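Long-range contacts in succinate dehydrogenase subunit A (Mycolicibacterium smegmatis MC2 51, PDB 6LUM), which probably oxidises succinate to fumarate as the FAD-carrying flavoprotein of succinate dehydrogenase, handing the electrons to its iron-sulfur subunit: residues 77-82 against 549-554; 103-108 against 132-137; 168-173 against 423-428; 208-213 against 461-466; 449-454 against 490-495. All coordinates share one frame; numbering follows the deposited sequence.

Contact 1 of 5, residues 77-82 against 549-554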
# COMPACT_ATOMS: atom_id res chain seq x y z
N LEU D 77 8.84 -50.76 -18.19
CA LEU D 77 9.71 -49.91 -18.98
C LEU D 77 9.88 -48.54 -18.33
O LEU D 77 10.56 -47.69 -18.90
CB LEU D 77 9.19 -49.74 -20.40
CG LEU D 77 10.25 -49.49 -21.46
CD1 LEU D 77 11.03 -50.75 -21.70
CD2 LEU D 77 9.61 -49.02 -22.73
N ALA D 78 9.28 -48.31 -17.17
CA ALA D 78 9.49 -47.08 -16.44
C ALA D 78 10.85 -47.11 -15.74
O ALA D 78 11.49 -48.15 -15.64
CB ALA D 78 8.37 -46.88 -15.41
N ASP D 79 11.28 -45.95 -15.27
CA ASP D 79 12.51 -45.85 -14.49
C ASP D 79 12.15 -45.74 -13.02
O ASP D 79 11.43 -44.81 -12.62
CB ASP D 79 13.35 -44.66 -14.93
CG ASP D 79 13.93 -44.83 -16.31
OD1 ASP D 79 14.11 -45.99 -16.73
OD2 ASP D 79 14.23 -43.82 -16.97
N GLN D 80 12.64 -46.68 -12.21
CA GLN D 80 12.17 -46.78 -10.84
C GLN D 80 12.59 -45.57 -10.00
O GLN D 80 11.85 -45.16 -9.10
CB GLN D 80 12.66 -48.06 -10.19
CG GLN D 80 11.74 -49.26 -10.36
CD GLN D 80 11.98 -49.99 -11.65
OE1 GLN D 80 12.92 -49.71 -12.36
NE2 GLN D 80 11.13 -50.97 -11.94
N ASP D 81 13.75 -44.98 -10.29
CA ASP D 81 14.15 -43.76 -9.59
C ASP D 81 13.15 -42.65 -9.83
O ASP D 81 12.72 -41.95 -8.90
CB ASP D 81 15.55 -43.33 -10.03
CG ASP D 81 15.73 -43.36 -11.54
OD1 ASP D 81 14.74 -43.57 -12.26
OD2 ASP D 81 16.88 -43.19 -12.00
N ALA D 82 12.76 -42.46 -11.09
CA ALA D 82 11.80 -41.42 -11.44
C ALA D 82 10.44 -41.70 -10.83
O ALA D 82 9.77 -40.77 -10.37
CB ALA D 82 11.70 -41.29 -12.95
N MET D 549 14.06 -54.65 -23.70
CA MET D 549 13.77 -53.87 -22.50
C MET D 549 14.69 -52.66 -22.41
O MET D 549 15.46 -52.49 -21.47
CB MET D 549 13.86 -54.73 -21.25
CG MET D 549 13.39 -54.02 -20.00
SD MET D 549 13.33 -55.05 -18.53
CE MET D 549 11.85 -55.99 -18.88
N ARG D 550 14.62 -51.81 -23.43
CA ARG D 550 15.40 -50.58 -23.47
C ARG D 550 14.56 -49.51 -24.16
O ARG D 550 13.70 -49.81 -24.98
CB ARG D 550 16.72 -50.78 -24.21
CG ARG D 550 17.67 -51.74 -23.55
CD ARG D 550 18.67 -52.30 -24.53
NE ARG D 550 18.02 -52.91 -25.68
CZ ARG D 550 18.66 -53.58 -26.63
NH1 ARG D 550 19.97 -53.72 -26.57
NH2 ARG D 550 17.98 -54.11 -27.64
N HIS D 551 14.83 -48.27 -23.81
CA HIS D 551 14.21 -47.16 -24.51
C HIS D 551 14.84 -47.03 -25.89
O HIS D 551 16.04 -47.23 -26.06
CB HIS D 551 14.41 -45.86 -23.74
CG HIS D 551 13.74 -45.83 -22.40
ND1 HIS D 551 12.38 -45.99 -22.25
CD2 HIS D 551 14.24 -45.65 -21.16
CE1 HIS D 551 12.08 -45.91 -20.96
NE2 HIS D 551 13.19 -45.70 -20.29
N THR D 552 14.01 -46.71 -26.88
CA THR D 552 14.49 -46.42 -28.22
C THR D 552 14.74 -44.93 -28.34
O THR D 552 13.93 -44.13 -27.89
CB THR D 552 13.47 -46.86 -29.26
OG1 THR D 552 13.25 -48.27 -29.17
CG2 THR D 552 13.96 -46.53 -30.65
N MET D 553 15.86 -44.56 -28.94
CA MET D 553 16.19 -43.16 -29.15
C MET D 553 16.45 -42.94 -30.63
O MET D 553 17.13 -43.74 -31.27
CB MET D 553 17.39 -42.74 -28.31
CG MET D 553 17.16 -42.95 -26.84
SD MET D 553 18.36 -42.12 -25.80
CE MET D 553 17.88 -40.43 -26.05
N ALA D 554 15.89 -41.87 -31.18
CA ALA D 554 15.96 -41.60 -32.61
C ALA D 554 16.64 -40.27 -32.84
O ALA D 554 16.32 -39.28 -32.17
CB ALA D 554 14.56 -41.60 -33.22

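Contact 2 of 5, residues 103-108 against 132-137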
# COMPACT_ATOMS: atom_id res chain seq x y z
N PRO D 103 -9.97 -25.68 -5.32
CA PRO D 103 -11.19 -26.20 -4.68
C PRO D 103 -11.41 -27.70 -4.82
O PRO D 103 -12.20 -28.19 -5.61
CB PRO D 103 -12.29 -25.42 -5.39
CG PRO D 103 -11.75 -25.18 -6.71
CD PRO D 103 -10.30 -24.89 -6.52
N PHE D 104 -10.69 -28.48 -4.01
CA PHE D 104 -10.94 -29.91 -3.97
C PHE D 104 -12.28 -30.18 -3.31
O PHE D 104 -12.83 -29.35 -2.58
CB PHE D 104 -9.84 -30.63 -3.20
CG PHE D 104 -8.54 -30.69 -3.92
CD1 PHE D 104 -8.30 -31.65 -4.87
CD2 PHE D 104 -7.54 -29.79 -3.64
CE1 PHE D 104 -7.10 -31.71 -5.52
CE2 PHE D 104 -6.33 -29.85 -4.28
CZ PHE D 104 -6.12 -30.81 -5.23
N ASN D 105 -12.82 -31.37 -3.56
CA ASN D 105 -14.01 -31.81 -2.85
C ASN D 105 -13.62 -32.28 -1.46
O ASN D 105 -12.63 -32.99 -1.29
CB ASN D 105 -14.70 -32.94 -3.60
CG ASN D 105 -15.59 -32.44 -4.70
OD1 ASN D 105 -15.52 -32.91 -5.82
ND2 ASN D 105 -16.44 -31.48 -4.38
N ARG D 106 -14.42 -31.90 -0.47
CA ARG D 106 -14.11 -32.16 0.92
C ARG D 106 -14.91 -33.34 1.45
O ARG D 106 -16.01 -33.63 0.99
CB ARG D 106 -14.39 -30.92 1.76
CG ARG D 106 -13.61 -29.72 1.33
CD ARG D 106 -12.15 -30.04 1.20
NE ARG D 106 -11.40 -28.88 0.73
CZ ARG D 106 -10.35 -28.37 1.35
NH1 ARG D 106 -9.91 -28.91 2.47
NH2 ARG D 106 -9.74 -27.31 0.85
N THR D 107 -14.34 -34.01 2.42
CA THR D 107 -14.72 -35.16 3.22
C THR D 107 -15.51 -34.70 4.45
O THR D 107 -15.33 -33.57 4.91
CB THR D 107 -13.47 -35.93 3.65
OG1 THR D 107 -13.84 -37.03 4.49
CG2 THR D 107 -12.52 -35.03 4.39
N PRO D 108 -16.41 -35.55 4.98
CA PRO D 108 -17.24 -35.13 6.12
C PRO D 108 -16.54 -34.34 7.21
O PRO D 108 -17.13 -33.43 7.79
CB PRO D 108 -17.75 -36.47 6.65
CG PRO D 108 -17.91 -37.29 5.42
CD PRO D 108 -16.85 -36.84 4.44
N ALA D 132 -7.48 -41.28 -5.73
CA ALA D 132 -7.56 -40.12 -6.61
C ALA D 132 -8.29 -38.96 -5.95
O ALA D 132 -9.47 -39.09 -5.59
CB ALA D 132 -8.26 -40.50 -7.91
N CYS D 133 -7.59 -37.85 -5.76
CA CYS D 133 -8.24 -36.60 -5.41
C CYS D 133 -9.00 -36.06 -6.62
O CYS D 133 -8.79 -36.49 -7.76
CB CYS D 133 -7.21 -35.57 -4.95
SG CYS D 133 -6.26 -36.07 -3.54
N TYR D 134 -9.87 -35.10 -6.38
CA TYR D 134 -10.64 -34.51 -7.46
C TYR D 134 -11.26 -33.22 -6.95
O TYR D 134 -11.25 -32.93 -5.76
CB TYR D 134 -11.71 -35.47 -8.00
CG TYR D 134 -12.77 -35.86 -7.00
CD1 TYR D 134 -12.46 -36.63 -5.90
CD2 TYR D 134 -14.09 -35.49 -7.19
CE1 TYR D 134 -13.43 -36.99 -5.00
CE2 TYR D 134 -15.06 -35.85 -6.30
CZ TYR D 134 -14.73 -36.60 -5.20
OH TYR D 134 -15.71 -36.96 -4.31
N ALA D 135 -11.78 -32.43 -7.89
CA ALA D 135 -12.47 -31.20 -7.59
C ALA D 135 -13.93 -31.24 -7.99
O ALA D 135 -14.78 -30.71 -7.27
CB ALA D 135 -11.80 -30.02 -8.30
N ALA D 136 -14.23 -31.85 -9.12
CA ALA D 136 -15.58 -31.98 -9.63
C ALA D 136 -15.50 -32.93 -10.80
O ALA D 136 -14.57 -33.72 -10.90
CB ALA D 136 -16.17 -30.64 -10.03
N ASP D 137 -16.49 -32.89 -11.68
CA ASP D 137 -16.29 -33.44 -13.01
C ASP D 137 -15.24 -32.66 -13.80
O ASP D 137 -15.02 -32.94 -14.98
CB ASP D 137 -17.61 -33.46 -13.78
CG ASP D 137 -17.62 -34.49 -14.88
OD1 ASP D 137 -17.11 -35.60 -14.64
OD2 ASP D 137 -18.12 -34.18 -15.98

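Contact 3 of 5, residues 168-173 against 423-428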
# COMPACT_ATOMS: atom_id res chain seq x y z
N ALA D 168 18.02 -21.74 -30.80
CA ALA D 168 19.35 -21.41 -31.28
C ALA D 168 20.37 -22.10 -30.38
O ALA D 168 20.57 -21.69 -29.24
CB ALA D 168 19.56 -19.90 -31.29
N LEU D 169 21.01 -23.14 -30.90
CA LEU D 169 22.07 -23.84 -30.20
C LEU D 169 23.40 -23.30 -30.71
O LEU D 169 23.83 -23.63 -31.82
CB LEU D 169 21.99 -25.34 -30.44
CG LEU D 169 20.87 -26.18 -29.84
CD1 LEU D 169 21.32 -27.61 -29.78
CD2 LEU D 169 20.51 -25.69 -28.47
N THR D 170 24.06 -22.47 -29.90
CA THR D 170 25.40 -22.03 -30.23
C THR D 170 26.40 -23.09 -29.79
O THR D 170 26.33 -23.57 -28.65
CB THR D 170 25.72 -20.70 -29.55
OG1 THR D 170 26.01 -20.93 -28.17
CG2 THR D 170 24.54 -19.76 -29.66
N GLU D 171 27.31 -23.46 -30.68
CA GLU D 171 28.26 -24.53 -30.40
C GLU D 171 29.47 -23.95 -29.69
O GLU D 171 30.33 -23.32 -30.30
CB GLU D 171 28.66 -25.25 -31.68
CG GLU D 171 29.88 -26.15 -31.52
CD GLU D 171 29.59 -27.44 -30.78
OE1 GLU D 171 30.52 -28.27 -30.65
OE2 GLU D 171 28.44 -27.64 -30.33
N THR D 172 29.52 -24.16 -28.38
CA THR D 172 30.73 -23.91 -27.62
C THR D 172 31.73 -25.03 -27.90
O THR D 172 31.35 -26.09 -28.41
CB THR D 172 30.41 -23.84 -26.13
OG1 THR D 172 29.61 -24.97 -25.76
CG2 THR D 172 29.66 -22.57 -25.81
N PRO D 173 33.01 -24.82 -27.60
CA PRO D 173 33.99 -25.90 -27.78
C PRO D 173 33.69 -27.13 -26.95
O PRO D 173 34.11 -28.23 -27.33
CB PRO D 173 35.31 -25.25 -27.37
CG PRO D 173 34.93 -24.06 -26.56
CD PRO D 173 33.67 -23.57 -27.19
N ASN D 423 25.90 -17.00 -16.91
CA ASN D 423 25.79 -15.72 -17.60
C ASN D 423 25.42 -15.95 -19.06
O ASN D 423 25.51 -17.06 -19.58
CB ASN D 423 27.10 -14.93 -17.52
CG ASN D 423 27.21 -14.11 -16.26
OD1 ASN D 423 28.17 -14.24 -15.50
ND2 ASN D 423 26.24 -13.24 -16.04
N PHE D 424 24.98 -14.87 -19.71
CA PHE D 424 24.65 -14.94 -21.13
C PHE D 424 25.86 -15.43 -21.91
O PHE D 424 27.00 -15.05 -21.63
CB PHE D 424 24.21 -13.57 -21.63
CG PHE D 424 22.78 -13.24 -21.33
CD1 PHE D 424 22.41 -12.77 -20.09
CD2 PHE D 424 21.81 -13.40 -22.29
CE1 PHE D 424 21.10 -12.47 -19.82
CE2 PHE D 424 20.51 -13.10 -22.02
CZ PHE D 424 20.16 -12.64 -20.78
N VAL D 425 25.61 -16.27 -22.91
CA VAL D 425 26.73 -16.95 -23.56
C VAL D 425 27.17 -16.20 -24.80
O VAL D 425 28.26 -15.62 -24.82
CB VAL D 425 26.35 -18.41 -23.89
CG1 VAL D 425 27.36 -19.01 -24.84
CG2 VAL D 425 26.27 -19.23 -22.62
N ASP D 426 26.33 -16.16 -25.82
CA ASP D 426 26.67 -15.62 -27.14
C ASP D 426 25.38 -15.51 -27.95
O ASP D 426 24.28 -15.62 -27.41
CB ASP D 426 27.71 -16.46 -27.88
CG ASP D 426 29.13 -16.15 -27.47
OD1 ASP D 426 29.43 -14.97 -27.18
OD2 ASP D 426 29.96 -17.09 -27.43
N MET D 427 25.54 -15.29 -29.25
CA MET D 427 24.46 -15.34 -30.21
C MET D 427 25.05 -15.60 -31.60
O MET D 427 26.04 -14.96 -31.97
CB MET D 427 23.63 -14.06 -30.16
CG MET D 427 24.36 -12.75 -30.45
SD MET D 427 24.44 -12.31 -32.20
CE MET D 427 22.73 -11.88 -32.50
N PRO D 428 24.50 -16.53 -32.38
CA PRO D 428 25.04 -16.78 -33.72
C PRO D 428 24.81 -15.61 -34.64
O PRO D 428 24.18 -14.62 -34.25
CB PRO D 428 24.28 -18.03 -34.19
CG PRO D 428 23.66 -18.60 -32.97
CD PRO D 428 23.39 -17.44 -32.07

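Contact 4 of 5, residues 208-213 against 461-466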
# COMPACT_ATOMS: atom_id res chain seq x y z
N ARG D 208 -2.32 -35.49 -32.93
CA ARG D 208 -3.08 -35.04 -34.08
C ARG D 208 -2.55 -35.58 -35.38
O ARG D 208 -2.89 -35.05 -36.44
CB ARG D 208 -3.11 -33.52 -34.12
CG ARG D 208 -4.26 -32.93 -33.38
CD ARG D 208 -5.55 -33.19 -34.10
NE ARG D 208 -6.69 -33.15 -33.21
CZ ARG D 208 -7.92 -33.47 -33.58
NH1 ARG D 208 -8.91 -33.41 -32.71
NH2 ARG D 208 -8.16 -33.86 -34.82
N MET D 209 -1.71 -36.60 -35.35
CA MET D 209 -1.38 -37.34 -36.55
C MET D 209 -2.25 -38.57 -36.70
O MET D 209 -1.93 -39.45 -37.50
CB MET D 209 0.09 -37.75 -36.53
CG MET D 209 0.51 -38.42 -35.26
SD MET D 209 2.27 -38.68 -35.23
CE MET D 209 2.46 -39.39 -33.61
N TYR D 210 -3.34 -38.63 -35.96
CA TYR D 210 -4.31 -39.71 -36.02
C TYR D 210 -5.67 -39.11 -36.32
O TYR D 210 -6.03 -38.08 -35.76
CB TYR D 210 -4.36 -40.48 -34.72
CG TYR D 210 -3.19 -41.39 -34.51
CD1 TYR D 210 -3.11 -42.59 -35.17
CD2 TYR D 210 -2.18 -41.05 -33.65
CE1 TYR D 210 -2.06 -43.41 -34.98
CE2 TYR D 210 -1.12 -41.87 -33.46
CZ TYR D 210 -1.07 -43.05 -34.13
OH TYR D 210 -0.01 -43.90 -33.96
N LYS D 211 -6.42 -39.75 -37.22
CA LYS D 211 -7.73 -39.22 -37.57
C LYS D 211 -8.64 -39.18 -36.35
O LYS D 211 -9.19 -38.14 -36.00
CB LYS D 211 -8.36 -40.05 -38.67
CG LYS D 211 -9.52 -39.37 -39.35
CD LYS D 211 -10.07 -40.22 -40.46
CE LYS D 211 -10.20 -41.65 -40.01
NZ LYS D 211 -10.52 -42.56 -41.13
N THR D 212 -8.79 -40.32 -35.69
CA THR D 212 -9.62 -40.43 -34.50
C THR D 212 -8.73 -40.25 -33.28
O THR D 212 -7.98 -41.16 -32.91
CB THR D 212 -10.32 -41.78 -34.47
OG1 THR D 212 -10.97 -42.00 -35.73
CG2 THR D 212 -11.37 -41.80 -33.40
N THR D 213 -8.80 -39.08 -32.67
CA THR D 213 -7.98 -38.72 -31.53
C THR D 213 -8.80 -37.88 -30.56
O THR D 213 -9.83 -37.32 -30.92
CB THR D 213 -6.73 -37.96 -31.94
OG1 THR D 213 -5.96 -37.64 -30.78
CG2 THR D 213 -7.11 -36.69 -32.62
N SER D 461 -4.02 -42.46 -43.14
CA SER D 461 -3.04 -43.53 -43.28
C SER D 461 -2.54 -44.00 -41.93
O SER D 461 -2.41 -45.20 -41.69
CB SER D 461 -1.89 -43.05 -44.15
OG SER D 461 -0.77 -43.90 -44.03
N MET D 462 -2.25 -43.06 -41.03
CA MET D 462 -1.76 -43.44 -39.71
C MET D 462 -2.82 -44.21 -38.94
O MET D 462 -2.54 -45.28 -38.40
CB MET D 462 -1.32 -42.21 -38.93
CG MET D 462 0.03 -41.68 -39.33
SD MET D 462 1.38 -42.67 -38.71
CE MET D 462 1.48 -42.09 -37.03
N ASP D 463 -4.05 -43.70 -38.89
CA ASP D 463 -5.08 -44.41 -38.14
C ASP D 463 -5.48 -45.72 -38.80
O ASP D 463 -6.07 -46.57 -38.14
CB ASP D 463 -6.30 -43.51 -37.96
CG ASP D 463 -7.06 -43.83 -36.70
OD1 ASP D 463 -7.11 -42.96 -35.80
OD2 ASP D 463 -7.62 -44.93 -36.60
N ASN D 464 -5.16 -45.92 -40.07
CA ASN D 464 -5.36 -47.23 -40.66
C ASN D 464 -4.26 -48.20 -40.25
O ASN D 464 -4.55 -49.32 -39.82
CB ASN D 464 -5.42 -47.12 -42.19
CG ASN D 464 -6.82 -47.14 -42.72
OD1 ASN D 464 -7.75 -47.57 -42.04
ND2 ASN D 464 -6.99 -46.69 -43.95
N ASN D 465 -3.00 -47.79 -40.38
CA ASN D 465 -1.86 -48.70 -40.25
C ASN D 465 -1.19 -48.65 -38.89
O ASN D 465 -1.10 -49.68 -38.21
CB ASN D 465 -0.85 -48.39 -41.35
CG ASN D 465 -1.45 -48.49 -42.72
OD1 ASN D 465 -1.07 -47.76 -43.63
ND2 ASN D 465 -2.40 -49.39 -42.88
N ALA D 466 -0.71 -47.49 -38.46
CA ALA D 466 0.03 -47.38 -37.21
C ALA D 466 -0.92 -47.07 -36.05
O ALA D 466 -0.77 -46.10 -35.32
CB ALA D 466 1.11 -46.32 -37.32

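Contact 5 of 5, residues 449-454 against 490-495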
# COMPACT_ATOMS: atom_id res chain seq x y z
N GLU D 449 -0.93 -28.20 -54.37
CA GLU D 449 -1.42 -29.15 -53.38
C GLU D 449 -2.18 -28.41 -52.30
O GLU D 449 -2.03 -27.20 -52.11
CB GLU D 449 -0.26 -29.94 -52.75
CG GLU D 449 0.62 -30.63 -53.75
CD GLU D 449 0.04 -31.92 -54.25
OE1 GLU D 449 -0.95 -32.38 -53.66
OE2 GLU D 449 0.58 -32.47 -55.23
N ARG D 450 -3.02 -29.15 -51.57
CA ARG D 450 -3.84 -28.58 -50.52
C ARG D 450 -3.39 -29.13 -49.17
O ARG D 450 -3.31 -30.35 -48.99
CB ARG D 450 -5.32 -28.88 -50.75
CG ARG D 450 -6.24 -27.86 -50.11
CD ARG D 450 -7.67 -28.33 -50.11
NE ARG D 450 -8.33 -28.03 -51.37
CZ ARG D 450 -8.90 -28.95 -52.14
NH1 ARG D 450 -9.49 -28.59 -53.27
NH2 ARG D 450 -8.89 -30.22 -51.79
N VAL D 451 -3.11 -28.22 -48.23
CA VAL D 451 -2.65 -28.64 -46.91
C VAL D 451 -3.68 -29.53 -46.25
O VAL D 451 -3.32 -30.53 -45.60
CB VAL D 451 -2.34 -27.41 -46.05
CG1 VAL D 451 -2.15 -27.81 -44.62
CG2 VAL D 451 -1.12 -26.72 -46.57
N ALA D 452 -4.96 -29.20 -46.38
CA ALA D 452 -5.99 -30.03 -45.77
C ALA D 452 -6.00 -31.42 -46.37
O ALA D 452 -6.22 -32.40 -45.66
CB ALA D 452 -7.35 -29.36 -45.95
N ASP D 453 -5.73 -31.54 -47.67
CA ASP D 453 -5.71 -32.86 -48.30
C ASP D 453 -4.51 -33.67 -47.84
O ASP D 453 -4.64 -34.86 -47.54
CB ASP D 453 -5.71 -32.72 -49.82
CG ASP D 453 -7.11 -32.72 -50.40
OD1 ASP D 453 -8.07 -32.49 -49.64
OD2 ASP D 453 -7.24 -32.94 -51.62
N ILE D 454 -3.34 -33.04 -47.78
CA ILE D 454 -2.15 -33.75 -47.31
C ILE D 454 -2.33 -34.21 -45.87
O ILE D 454 -2.02 -35.36 -45.53
CB ILE D 454 -0.90 -32.87 -47.45
CG1 ILE D 454 -0.56 -32.67 -48.92
CG2 ILE D 454 0.26 -33.49 -46.74
CD1 ILE D 454 0.51 -31.68 -49.12
N SER D 490 6.31 -30.64 -50.33
CA SER D 490 7.30 -29.73 -50.91
C SER D 490 6.67 -28.62 -51.72
O SER D 490 7.32 -27.59 -51.95
CB SER D 490 8.26 -30.53 -51.79
OG SER D 490 9.16 -29.67 -52.44
N ARG D 491 5.43 -28.79 -52.17
CA ARG D 491 4.75 -27.82 -53.03
C ARG D 491 3.32 -27.62 -52.52
O ARG D 491 2.39 -28.26 -52.98
CB ARG D 491 4.80 -28.30 -54.46
CG ARG D 491 4.31 -29.71 -54.66
CD ARG D 491 4.47 -30.14 -56.09
NE ARG D 491 3.73 -31.36 -56.35
CZ ARG D 491 4.24 -32.58 -56.23
NH1 ARG D 491 5.50 -32.73 -55.85
NH2 ARG D 491 3.50 -33.64 -56.49
N ILE D 492 3.15 -26.69 -51.59
CA ILE D 492 1.83 -26.39 -51.07
C ILE D 492 1.53 -24.92 -51.30
O ILE D 492 2.40 -24.16 -51.73
CB ILE D 492 1.70 -26.73 -49.58
CG1 ILE D 492 2.89 -26.16 -48.81
CG2 ILE D 492 1.57 -28.23 -49.37
CD1 ILE D 492 2.67 -26.12 -47.34
N THR D 493 0.30 -24.51 -51.01
CA THR D 493 -0.13 -23.14 -51.22
C THR D 493 -0.69 -22.58 -49.93
O THR D 493 -1.63 -23.12 -49.36
CB THR D 493 -1.21 -23.06 -52.31
OG1 THR D 493 -2.32 -23.88 -51.94
CG2 THR D 493 -0.66 -23.55 -53.63
N VAL D 494 -0.09 -21.49 -49.47
CA VAL D 494 -0.70 -20.64 -48.46
C VAL D 494 -1.46 -19.55 -49.19
O VAL D 494 -0.86 -18.70 -49.85
CB VAL D 494 0.36 -20.05 -47.53
CG1 VAL D 494 -0.29 -19.26 -46.44
CG2 VAL D 494 1.20 -21.15 -46.94
N HIS D 495 -2.78 -19.58 -49.10
CA HIS D 495 -3.62 -18.69 -49.88
C HIS D 495 -3.78 -17.31 -49.26
O HIS D 495 -4.37 -16.44 -49.90
CB HIS D 495 -5.01 -19.30 -50.07
CG HIS D 495 -5.12 -20.15 -51.29
ND1 HIS D 495 -6.15 -21.06 -51.47
CD2 HIS D 495 -4.35 -20.24 -52.40
CE1 HIS D 495 -5.99 -21.66 -52.64
NE2 HIS D 495 -4.91 -21.19 -53.22

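Contact 1 of 5, residues 77-82 against 549-554
His551 carries the polar side of this contact, its ring reaching from strand 550-556 to the turn that leads into helix 80-100. Asp79 comes at the ring from the opposite direction, with its OD1 at the ring edge and close to the ring plane, 3.7 Å from His551 NE2. The carboxylate stands 81° to the ring, and the pair is a polar approach at long range, short of a hydrogen bond. Both groups have firmer partners: Asp79 OD1 takes the backbone N-H of Val573, and His551 ND1 is hydrogen-bonded to Asp236 OD2. The backbone of Leu77 joins in as well, its carbonyl O lying 3.1 Å from His551 CE1 in an oblique approach.

The apolar part belongs to the Leu77 side chain. Its CG is anti to the backbone N (chi1 -151°), which sends the isobutyl group past the imidazole, the two side chains running in opposite directions. Leu77 CD2 lies 4.1 Å from His551 ND1, while the other methyl, Leu77 CD1, sits 4.4 Å from Met549 CG and also meets the backbone where Met549 passes into Arg550. Were His551 replaced by an alanine, Asp236 would probably lose its imidazole partner and a gap would open beside Leu77 and Asp79.

Strand 550-556 is the middle strand of a three-stranded antiparallel sheet, so the ring brings that sheet against the turn just before helix 80-100. The ND1 bond to Asp236 OD2 sets the ring's rotation; Asp79 near NE2 may polarise the imidazole, with Leu77 lying alongside.

Contact 2 of 5, residues 103-108 against 132-137
Cys133 opens the contact with its CB, which lies 3.9 Å from CE1 of Phe104 in an oblique approach to the ring. Tyr134, the next residue, contributes through both backbone and side chain. Its carbonyl O accepts the backbone N-H of Asn105, N to O 3.1 Å, in a nearly straight bond (169° at the hydrogen). The same Tyr134 O lies at the edge of the Phe104 ring, 3.3 Å from CD1 and near the ring plane. The Tyr134 ring, meanwhile, takes Asn105 CB over one face as a CH-pi contact, the CB 4.2 Å from the ring centroid and displaced toward the rim. The phenol OH looks outside the two segments, to a hydrogen bond with Asp113 OD2. The closest pair of CA atoms is Ala135 with Phe104, 4.1 Å apart, and Ala135 CB rests 3.3 Å from Pro103 O.

Arg165 of the neighbouring subunit B donates to Phe104 O and, weakly, to Ala135 O, so the partner protein grips both sides of the contact. Around it, Phe104 and Cys133 pack on Val94 of helix 80-100, Pro103 and Ala135 meet Met142 of helix 139-153, and strand 132-133 is the middle strand of a small antiparallel sheet in the FAD-binding domain.

Contact 3 of 5, residues 168-173 against 423-428
Thr170 and Pro428 bring the two backbones to 6.3 Å between their CA atoms, a spacing that side chains fill without any backbone hydrogen bond between the segments. The main touch is the Thr170 methyl against the proline ring: CG2 lies 3.5 Å from Pro428 CD and nearly as close to Pro428 CG, with the two side chains crossing at about a right angle. Thr170 OG1 sits between the backbone N and the carbonyl carbon (chi1 77°), which leaves CG2 beside the backbone N, where it meets the proline ring. The hydroxyl side of the same threonine faces Val425, OG1 being 4.1 Å from Val425 CG1 as the two side chains slide past each other. That valine methyl also reaches the next residue on the same side of the strand, Thr172, whose CG2 lies 4.3 Å from Val425 CG1; the Thr172 hydroxyl is hydrogen-bonded to Gly175 O.

Strand 162-172 is an outermost strand of its four-stranded mixed sheet, paired with strand 175-185, and the loop after helix 399-421 passes across its end. Apart from the Thr170 hydroxyl oxygen, methyl groups and a proline ring do the touching, at the surface and with no charge or hydrogen bond across, so the loop leans on the strand through van der Waals contact alone.

Contact 4 of 5, residues 208-213 against 461-466
Tyr210 and Asp463 join two parts of the flavoprotein: a loop that follows strand 198-201 of the Rossmann-type FAD-binding sheet, and the C-terminal part of helix 451-465 in the helical C-terminal part of the chain. Two hydrogen bonds link them, both donated by the loop. Tyr210 OH donates to the backbone carbonyl O of Ala466 at 2.7 Å, nearly along the C=O axis. The backbone N-H of Thr212 goes to Asp463 OD1, N to OD1 3.1 Å, coming from above the carboxylate plane, 49° out of it. Asp463 reaches the loop because its CG is anti to its backbone N (chi1 -151°). The Lys211 amine is not its mate: Lys211 NZ is hydrogen-bonded to Gln460 OE1 and stays 5.9 Å from Asp463 OD2, where any attraction is likely to be weak.

Next to these bonds lies a greasy patch made by two methionines. The Met462 chain folds back at chi2 and chi3, bringing Met462 CE to 4.0 Å from Tyr210 CZ. The Tyr210 ring also makes edge-to-face contacts with His240 and Phe242, and the Met209 side chain also packs on Ala518 and Thr521 of helix 503-527. Met209 SD rests 3.9 Å from Met462 CE.

Contact 5 of 5, residues 449-454 against 490-495
Glu449 and Arg491 set a carboxylate against a guanidinium with their planes 65° apart, so they meet as neither a stack nor a flat pair. The acid comes obliquely, its OE2 3.4 Å from Arg491 NH2 in a salt bridge and 3.5 Å from Arg491 NE. Edge contact of another kind occurs within the first segment, where Asp453 OD1 lies in the plane of the Arg450 guanidinium at its edge and Asp453 OD2 makes a salt bridge to Arg450 NH2. In the other, Thr493 OG1 lies over one face of the His495 ring.

These groups lie near the start of helix 451-465, with Arg450 at its N-cap position, where it packs against the loop joining helices 472-488 and 503-527 in the helical C-terminal part of the flavoprotein. A leucine in place of Arg491 would probably leave Glu449 with little more than its long, weak ion pair to Arg488 and let its carboxylate turn.

The apolar part is made by Ile492, two branches of which meet the helix: CG2 is 3.6 Å from Ile454 CD1, and CD1 is 3.9 Å from Val451 CG2. Leu511 of helix 503-527 touches both Val451 and Ile454. Thr493 OG1 donates a weak hydrogen bond to Glu449 O, 3.3 Å away.

In the fold
Contact 1 joins residues almost 470 positions apart, and the other four all nest within the chain loop it closes. Tyr134 of contact 2 and Tyr210 of contact 4 have side chains about 9 Å and 12 Å from the FAD, too far to touch it, while the centres of these two contacts are 35 Å apart. Contacts 4 and 5 both use helix 451-465, with centres 19 Å apart and nearest atoms about 8 Å apart. Contact 3, at the surface, crosses contact 4 in chain order but keeps its centre 39 Å away. Contacts 2 and 5, on opposite sides of the chain's centre and 47 Å apart between centres, each have subunit B as a neighbour.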